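Local atomic coordinates of bile salt hydrolase/transferase (PDB entry 2BJF), a protein that hydrolyses the amide bond of glycine- and taurine-conjugated bile salts, releasing free bile acids, and can also act as a bile acid amine N-acyltransferase. Residues Met57-Met71 against Tyr278-Tyr291. Sequence-based numbering, arbitrary orientation.
Sequences MGTIFDDYPTFADGM and YTSCMCLEKGIYYY. With DXC ((3alpha,5beta,12alpha)-3,12-dihydroxycholan-24-oic acid), chain B.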
loop_
_atom_site.group_PDB
_atom_site.type_symbol
_atom_site.label_atom_id
_atom_site.label_comp_id
_atom_site.label_asym_id
_atom_site.label_seq_id
_atom_site.Cartn_x
_atom_site.Cartn_y
_atom_site.Cartn_z
ATOM N N MET A 57 -5.643 2.102 -35.666
ATOM C CA MET A 57 -4.521 1.171 -35.636
ATOM C C MET A 57 -5.024 -0.255 -35.784
ATOM O O MET A 57 -5.975 -0.663 -35.117
ATOM C CB MET A 57 -3.734 1.306 -34.330
ATOM C CG MET A 57 -2.366 0.625 -34.351
ATOM S SD MET A 57 -1.128 1.552 -35.283
ATOM C CE MET A 57 -0.735 2.855 -34.116
ATOM N N GLY A 58 -4.379 -1.013 -36.661
ATOM C CA GLY A 58 -4.716 -2.416 -36.838
ATOM C C GLY A 58 -3.699 -3.130 -37.696
ATOM O O GLY A 58 -2.584 -2.647 -37.886
ATOM N N THR A 59 -4.090 -4.289 -38.210
ATOM C CA THR A 59 -3.247 -5.048 -39.121
ATOM C C THR A 59 -4.093 -5.746 -40.181
ATOM O O THR A 59 -5.289 -5.982 -39.981
ATOM C CB THR A 59 -2.339 -6.062 -38.372
ATOM O OG1 THR A 59 -1.399 -6.637 -39.287
ATOM C CG2 THR A 59 -3.156 -7.172 -37.704
ATOM N N ILE A 60 -3.468 -6.047 -41.314
ATOM C CA ILE A 60 -4.133 -6.786 -42.379
ATOM C C ILE A 60 -3.637 -8.229 -42.338
ATOM O O ILE A 60 -2.511 -8.529 -42.745
ATOM C CB ILE A 60 -3.914 -6.130 -43.766
ATOM C CG1 ILE A 60 -4.391 -4.670 -43.740
ATOM C CG2 ILE A 60 -4.653 -6.911 -44.851
ATOM C CD1 ILE A 60 -3.847 -3.804 -44.864
ATOM N N PHE A 61 -4.486 -9.107 -41.812
ATOM C CA PHE A 61 -4.142 -10.507 -41.597
ATOM C C PHE A 61 -4.906 -11.375 -42.585
ATOM O O PHE A 61 -6.139 -11.318 -42.649
ATOM C CB PHE A 61 -4.472 -10.915 -40.157
ATOM C CG PHE A 61 -3.871 -12.231 -39.739
ATOM C CD1 PHE A 61 -2.599 -12.282 -39.173
ATOM C CD2 PHE A 61 -4.583 -13.417 -39.893
ATOM C CE1 PHE A 61 -2.042 -13.497 -38.778
ATOM C CE2 PHE A 61 -4.033 -14.637 -39.501
ATOM C CZ PHE A 61 -2.761 -14.676 -38.942
ATOM N N ASP A 62 -4.166 -12.171 -43.356
ATOM C CA ASP A 62 -4.736 -13.023 -44.403
ATOM C C ASP A 62 -5.633 -12.214 -45.355
ATOM O O ASP A 62 -6.705 -12.674 -45.758
ATOM C CB ASP A 62 -5.496 -14.207 -43.782
ATOM C CG ASP A 62 -5.569 -15.411 -44.707
ATOM O OD1 ASP A 62 -4.527 -15.788 -45.285
ATOM O OD2 ASP A 62 -6.668 -15.991 -44.843
ATOM N N ASP A 63 -5.175 -11.006 -45.690
ATOM C CA ASP A 63 -5.878 -10.055 -46.571
ATOM C C ASP A 63 -7.091 -9.355 -45.926
ATOM O O ASP A 63 -7.829 -8.635 -46.604
ATOM C CB ASP A 63 -6.258 -10.711 -47.913
ATOM C CG ASP A 63 -6.122 -9.761 -49.097
ATOM O OD1 ASP A 63 -6.104 -8.526 -48.897
ATOM O OD2 ASP A 63 -6.034 -10.255 -50.242
ATOM N N TYR A 64 -7.283 -9.547 -44.622
ATOM C CA TYR A 64 -8.434 -8.972 -43.917
ATOM C C TYR A 64 -8.026 -7.987 -42.815
ATOM O O TYR A 64 -7.188 -8.316 -41.973
ATOM C CB TYR A 64 -9.317 -10.082 -43.336
ATOM C CG TYR A 64 -10.694 -9.613 -42.914
ATOM C CD1 TYR A 64 -11.718 -9.472 -43.850
ATOM C CD2 TYR A 64 -10.972 -9.310 -41.581
ATOM C CE1 TYR A 64 -12.984 -9.042 -43.473
ATOM C CE2 TYR A 64 -12.238 -8.874 -41.192
ATOM C CZ TYR A 64 -13.237 -8.744 -42.143
ATOM O OH TYR A 64 -14.490 -8.316 -41.773
ATOM N N PRO A 65 -8.626 -6.778 -42.812
ATOM C CA PRO A 65 -8.287 -5.774 -41.802
ATOM C C PRO A 65 -8.948 -6.041 -40.448
ATOM O O PRO A 65 -10.149 -6.313 -40.382
ATOM C CB PRO A 65 -8.816 -4.472 -42.409
ATOM C CG PRO A 65 -9.950 -4.892 -43.278
ATOM C CD PRO A 65 -9.646 -6.287 -43.760
ATOM N N THR A 66 -8.152 -5.973 -39.386
ATOM C CA THR A 66 -8.651 -6.119 -38.019
ATOM C C THR A 66 -8.000 -5.060 -37.128
ATOM O O THR A 66 -6.809 -4.770 -37.269
ATOM C CB THR A 66 -8.454 -7.563 -37.471
ATOM O OG1 THR A 66 -9.027 -7.672 -36.163
ATOM C CG2 THR A 66 -6.975 -7.962 -37.427
ATOM N N PHE A 67 -8.786 -4.479 -36.223
ATOM C CA PHE A 67 -8.376 -3.264 -35.510
ATOM C C PHE A 67 -8.099 -3.436 -34.020
ATOM O O PHE A 67 -8.713 -4.269 -33.350
ATOM C CB PHE A 67 -9.421 -2.162 -35.704
ATOM C CG PHE A 67 -9.423 -1.566 -37.079
ATOM C CD1 PHE A 67 -8.716 -0.397 -37.342
ATOM C CD2 PHE A 67 -10.128 -2.170 -38.114
ATOM C CE1 PHE A 67 -8.710 0.162 -38.616
ATOM C CE2 PHE A 67 -10.126 -1.621 -39.393
ATOM C CZ PHE A 67 -9.417 -0.452 -39.644
ATOM N N ALA A 68 -7.173 -2.621 -33.519
ATOM C CA ALA A 68 -6.878 -2.530 -32.090
ATOM C C ALA A 68 -7.650 -1.372 -31.460
ATOM O O ALA A 68 -8.140 -1.477 -30.333
ATOM C CB ALA A 68 -5.389 -2.353 -31.874
ATOM N N ASP A 69 -7.733 -0.265 -32.195
ATOM C CA ASP A 69 -8.526 0.904 -31.810
ATOM C C ASP A 69 -8.705 1.809 -33.020
ATOM O O ASP A 69 -7.852 1.846 -33.908
ATOM C CB ASP A 69 -7.894 1.680 -30.645
ATOM C CG ASP A 69 -6.427 1.990 -30.868
ATOM O OD1 ASP A 69 -5.591 1.109 -30.588
ATOM O OD2 ASP A 69 -6.113 3.117 -31.308
ATOM N N GLY A 70 -9.818 2.531 -33.053
ATOM C CA GLY A 70 -10.108 3.413 -34.174
ATOM C C GLY A 70 -11.365 4.235 -33.999
ATOM O O GLY A 70 -12.028 4.174 -32.963
ATOM N N MET A 71 -11.683 5.012 -35.028
ATOM C CA MET A 71 -12.894 5.818 -35.045
ATOM C C MET A 71 -13.485 5.842 -36.446
ATOM O O MET A 71 -12.827 5.444 -37.411
ATOM C CB MET A 71 -12.593 7.248 -34.588
ATOM C CG MET A 71 -11.639 7.989 -35.502
ATOM S SD MET A 71 -11.260 9.653 -34.953
ATOM C CE MET A 71 -9.596 9.754 -35.581
ATOM N N TYR A 278 2.482 1.662 -27.878
ATOM C CA TYR A 278 2.020 2.945 -28.407
ATOM C C TYR A 278 0.917 3.563 -27.552
ATOM O O TYR A 278 0.265 2.877 -26.757
ATOM C CB TYR A 278 1.602 2.848 -29.889
ATOM C CG TYR A 278 0.306 2.117 -30.183
ATOM C CD1 TYR A 278 -0.928 2.762 -30.070
ATOM C CD2 TYR A 278 0.318 0.795 -30.619
ATOM C CE1 TYR A 278 -2.118 2.097 -30.355
ATOM C CE2 TYR A 278 -0.865 0.124 -30.915
ATOM C CZ TYR A 278 -2.077 0.777 -30.773
ATOM O OH TYR A 278 -3.245 0.110 -31.064
ATOM N N THR A 279 0.735 4.867 -27.718
ATOM C CA THR A 279 -0.340 5.602 -27.075
ATOM C C THR A 279 -1.082 6.373 -28.157
ATOM O O THR A 279 -0.491 7.205 -28.849
ATOM C CB THR A 279 0.199 6.566 -26.002
ATOM O OG1 THR A 279 0.948 5.828 -25.029
ATOM C CG2 THR A 279 -0.941 7.302 -25.305
ATOM N N SER A 280 -2.368 6.073 -28.311
ATOM C CA SER A 280 -3.196 6.735 -29.312
ATOM C C SER A 280 -4.200 7.677 -28.658
ATOM O O SER A 280 -4.670 7.429 -27.547
ATOM C CB SER A 280 -3.917 5.710 -30.191
ATOM O OG SER A 280 -4.905 5.001 -29.465
ATOM N N CYS A 281 -4.505 8.765 -29.357
ATOM C CA CYS A 281 -5.493 9.736 -28.912
ATOM C C CYS A 281 -6.240 10.253 -30.128
ATOM O O CYS A 281 -5.658 10.914 -30.988
ATOM C CB CYS A 281 -4.824 10.894 -28.170
ATOM S SG CYS A 281 -5.968 12.188 -27.635
ATOM N N MET A 282 -7.528 9.940 -30.195
ATOM C CA MET A 282 -8.366 10.347 -31.314
ATOM C C MET A 282 -9.194 11.564 -30.940
ATOM O O MET A 282 -9.907 11.551 -29.935
ATOM C CB MET A 282 -9.293 9.197 -31.724
ATOM C CG MET A 282 -8.568 7.998 -32.309
ATOM S SD MET A 282 -9.591 6.518 -32.384
ATOM C CE MET A 282 -9.269 5.789 -30.780
ATOM N N CYS A 283 -9.087 12.622 -31.738
ATOM C CA CYS A 283 -9.998 13.748 -31.606
ATOM C C CYS A 283 -11.222 13.433 -32.450
ATOM O O CYS A 283 -11.199 13.558 -33.679
ATOM C CB CYS A 283 -9.353 15.062 -32.041
ATOM S SG CYS A 283 -10.451 16.472 -31.808
ATOM N N LEU A 284 -12.286 13.012 -31.774
ATOM C CA LEU A 284 -13.454 12.431 -32.436
ATOM C C LEU A 284 -14.185 13.382 -33.393
ATOM O O LEU A 284 -14.590 12.966 -34.480
ATOM C CB LEU A 284 -14.415 11.830 -31.401
ATOM C CG LEU A 284 -13.867 10.684 -30.537
ATOM C CD1 LEU A 284 -14.832 10.357 -29.409
ATOM C CD2 LEU A 284 -13.561 9.435 -31.365
ATOM N N GLU A 285 -14.342 14.644 -32.996
ATOM C CA GLU A 285 -14.990 15.650 -33.850
ATOM C C GLU A 285 -14.210 15.909 -35.137
ATOM O O GLU A 285 -14.800 16.051 -36.212
ATOM C CB GLU A 285 -15.183 16.972 -33.100
ATOM C CG GLU A 285 -16.345 16.992 -32.113
ATOM C CD GLU A 285 -15.972 16.500 -30.722
ATOM O OE1 GLU A 285 -14.844 15.998 -30.529
ATOM O OE2 GLU A 285 -16.820 16.621 -29.814
ATOM N N LYS A 286 -12.886 15.962 -35.015
ATOM C CA LYS A 286 -12.007 16.363 -36.114
ATOM C C LYS A 286 -11.568 15.193 -36.994
ATOM O O LYS A 286 -11.091 15.397 -38.112
ATOM C CB LYS A 286 -10.780 17.104 -35.567
ATOM C CG LYS A 286 -11.095 18.462 -34.937
ATOM C CD LYS A 286 -9.897 19.044 -34.192
ATOM C CE LYS A 286 -8.910 19.732 -35.121
ATOM N NZ LYS A 286 -7.711 20.204 -34.379
ATOM N N GLY A 287 -11.723 13.973 -36.482
ATOM C CA GLY A 287 -11.321 12.769 -37.207
ATOM C C GLY A 287 -9.816 12.628 -37.351
ATOM O O GLY A 287 -9.329 12.046 -38.324
ATOM N N ILE A 288 -9.079 13.157 -36.377
ATOM C CA ILE A 288 -7.622 13.065 -36.383
ATOM C C ILE A 288 -7.145 12.008 -35.391
ATOM O O ILE A 288 -7.494 12.040 -34.205
ATOM C CB ILE A 288 -6.939 14.430 -36.101
ATOM C CG1 ILE A 288 -7.410 15.485 -37.109
ATOM C CG2 ILE A 288 -5.414 14.286 -36.155
ATOM C CD1 ILE A 288 -7.031 16.912 -36.750
ATOM N N TYR A 289 -6.365 11.062 -35.904
ATOM C CA TYR A 289 -5.759 10.014 -35.101
ATOM C C TYR A 289 -4.343 10.451 -34.722
ATOM O O TYR A 289 -3.459 10.527 -35.581
ATOM C CB TYR A 289 -5.734 8.698 -35.894
ATOM C CG TYR A 289 -5.322 7.479 -35.095
ATOM C CD1 TYR A 289 -6.279 6.627 -34.546
ATOM C CD2 TYR A 289 -3.975 7.168 -34.903
ATOM C CE1 TYR A 289 -5.905 5.504 -33.812
ATOM C CE2 TYR A 289 -3.590 6.050 -34.171
ATOM C CZ TYR A 289 -4.560 5.222 -33.631
ATOM O OH TYR A 289 -4.181 4.117 -32.906
ATOM N N TYR A 290 -4.143 10.762 -33.441
ATOM C CA TYR A 290 -2.817 11.086 -32.916
ATOM C C TYR A 290 -2.230 9.871 -32.215
ATOM O O TYR A 290 -2.947 9.137 -31.535
ATOM C CB TYR A 290 -2.879 12.228 -31.900
ATOM C CG TYR A 290 -3.425 13.543 -32.404
ATOM C CD1 TYR A 290 -2.607 14.456 -33.069
ATOM C CD2 TYR A 290 -4.754 13.895 -32.175
ATOM C CE1 TYR A 290 -3.107 15.676 -33.514
ATOM C CE2 TYR A 290 -5.264 15.109 -32.610
ATOM C CZ TYR A 290 -4.437 15.995 -33.280
ATOM O OH TYR A 290 -4.943 17.197 -33.715
ATOM N N TYR A 291 -0.924 9.664 -32.364
ATOM C CA TYR A 291 -0.250 8.592 -31.635
ATOM C C TYR A 291 1.252 8.821 -31.524
ATOM O O TYR A 291 1.853 9.503 -32.356
ATOM C CB TYR A 291 -0.525 7.224 -32.287
ATOM C CG TYR A 291 0.371 6.917 -33.465
ATOM C CD1 TYR A 291 1.448 6.041 -33.336
ATOM C CD2 TYR A 291 0.151 7.513 -34.708
ATOM C CE1 TYR A 291 2.284 5.765 -34.413
ATOM C CE2 TYR A 291 0.981 7.243 -35.790
ATOM C CZ TYR A 291 2.044 6.368 -35.635
ATOM O OH TYR A 291 2.867 6.096 -36.703
HETATM C C1 DXC B . -3.783 -14.197 -33.469
HETATM C C2 DXC B . -5.217 -13.675 -33.556
HETATM C C3 DXC B . -5.466 -12.774 -34.779
HETATM C C4 DXC B . -4.441 -11.636 -34.935
HETATM C C5 DXC B . -3.025 -12.204 -34.819
HETATM C C6 DXC B . -2.788 -13.045 -33.564
HETATM C C7 DXC B . -6.917 -12.271 -34.751
HETATM C C8 DXC B . -7.167 -11.153 -33.737
HETATM C C9 DXC B . -6.129 -10.030 -33.775
HETATM C C10 DXC B . -4.682 -10.564 -33.840
HETATM C C11 DXC B . -6.220 -9.157 -32.519
HETATM C C12 DXC B . -5.252 -7.971 -32.488
HETATM C C13 DXC B . -3.807 -8.479 -32.613
HETATM C C14 DXC B . -3.646 -9.420 -33.818
HETATM C C15 DXC B . -7.579 -8.611 -32.080
HETATM C C16 DXC B . -7.200 -7.484 -31.112
HETATM C C17 DXC B . -5.664 -7.375 -31.133
HETATM C C18 DXC B . -4.561 -11.014 -36.326
HETATM C C19 DXC B . -5.168 -5.976 -30.707
HETATM O O1 DXC B . -3.378 -9.141 -31.413
HETATM O O2 DXC B . -3.601 -14.878 -32.221
HETATM C C20 DXC B . -5.531 -6.978 -33.632
HETATM C C21 DXC B . -5.521 -5.674 -29.245
HETATM C C22 DXC B . -4.897 -6.668 -28.260
HETATM C C23 DXC B . -4.757 -6.096 -26.868
HETATM O O3 DXC B . -4.983 -4.884 -26.669
HETATM O O4 DXC B . -4.410 -6.876 -25.955
HETATM C C24 DXC B . -3.673 -5.728 -30.931
#
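D69 turns its carboxyl carbon between its own N and carbonyl carbon (chi1 50°), and Y289, its ring carbon CG trans to N (chi1 -171°), brings its hydroxyl to that carboxylate between the two antiparallel sheets of the Ntn-hydrolase fold. Three hydroxyls of the hairpin 278-291 converge on D69. Y278 OH donates to the syn lone pair of D69 OD1 at 2.6 Å, with D69 OD1 at the edge of the Y278 ring, near its plane; carboxylate and ring planes are 39° apart. Y289 OH reaches D69 OD2 at 2.7 Å from the syn side, and S280 OG bonds D69 OD2 at 2.9 Å from the opposite face, well out of the carboxylate plane. R18, which binds deoxycholate, forms a salt bridge with D69 OD1; D69 is thus a second-shell residue that probably helps position the arginine. A68 and F61 also line the deoxycholate pocket, A68 CB lying 3.8 Å from DXC C19. Beside this polar cluster the bent chain of M57 lays CE over the centre of the Y278 ring, a CH-pi contact 3.9 Å from the centroid, while the same methyl also covers a face of Y291 nearer its rim. Farther along, the M71 and M282 chains run alongside in opposite senses, M71 CB 3.8 Å from M282 SD, beside the hairpin's G1 beta bulge, in which G287 and I288 are set against C283; M71 CE ends 3.3 Å from I288 C.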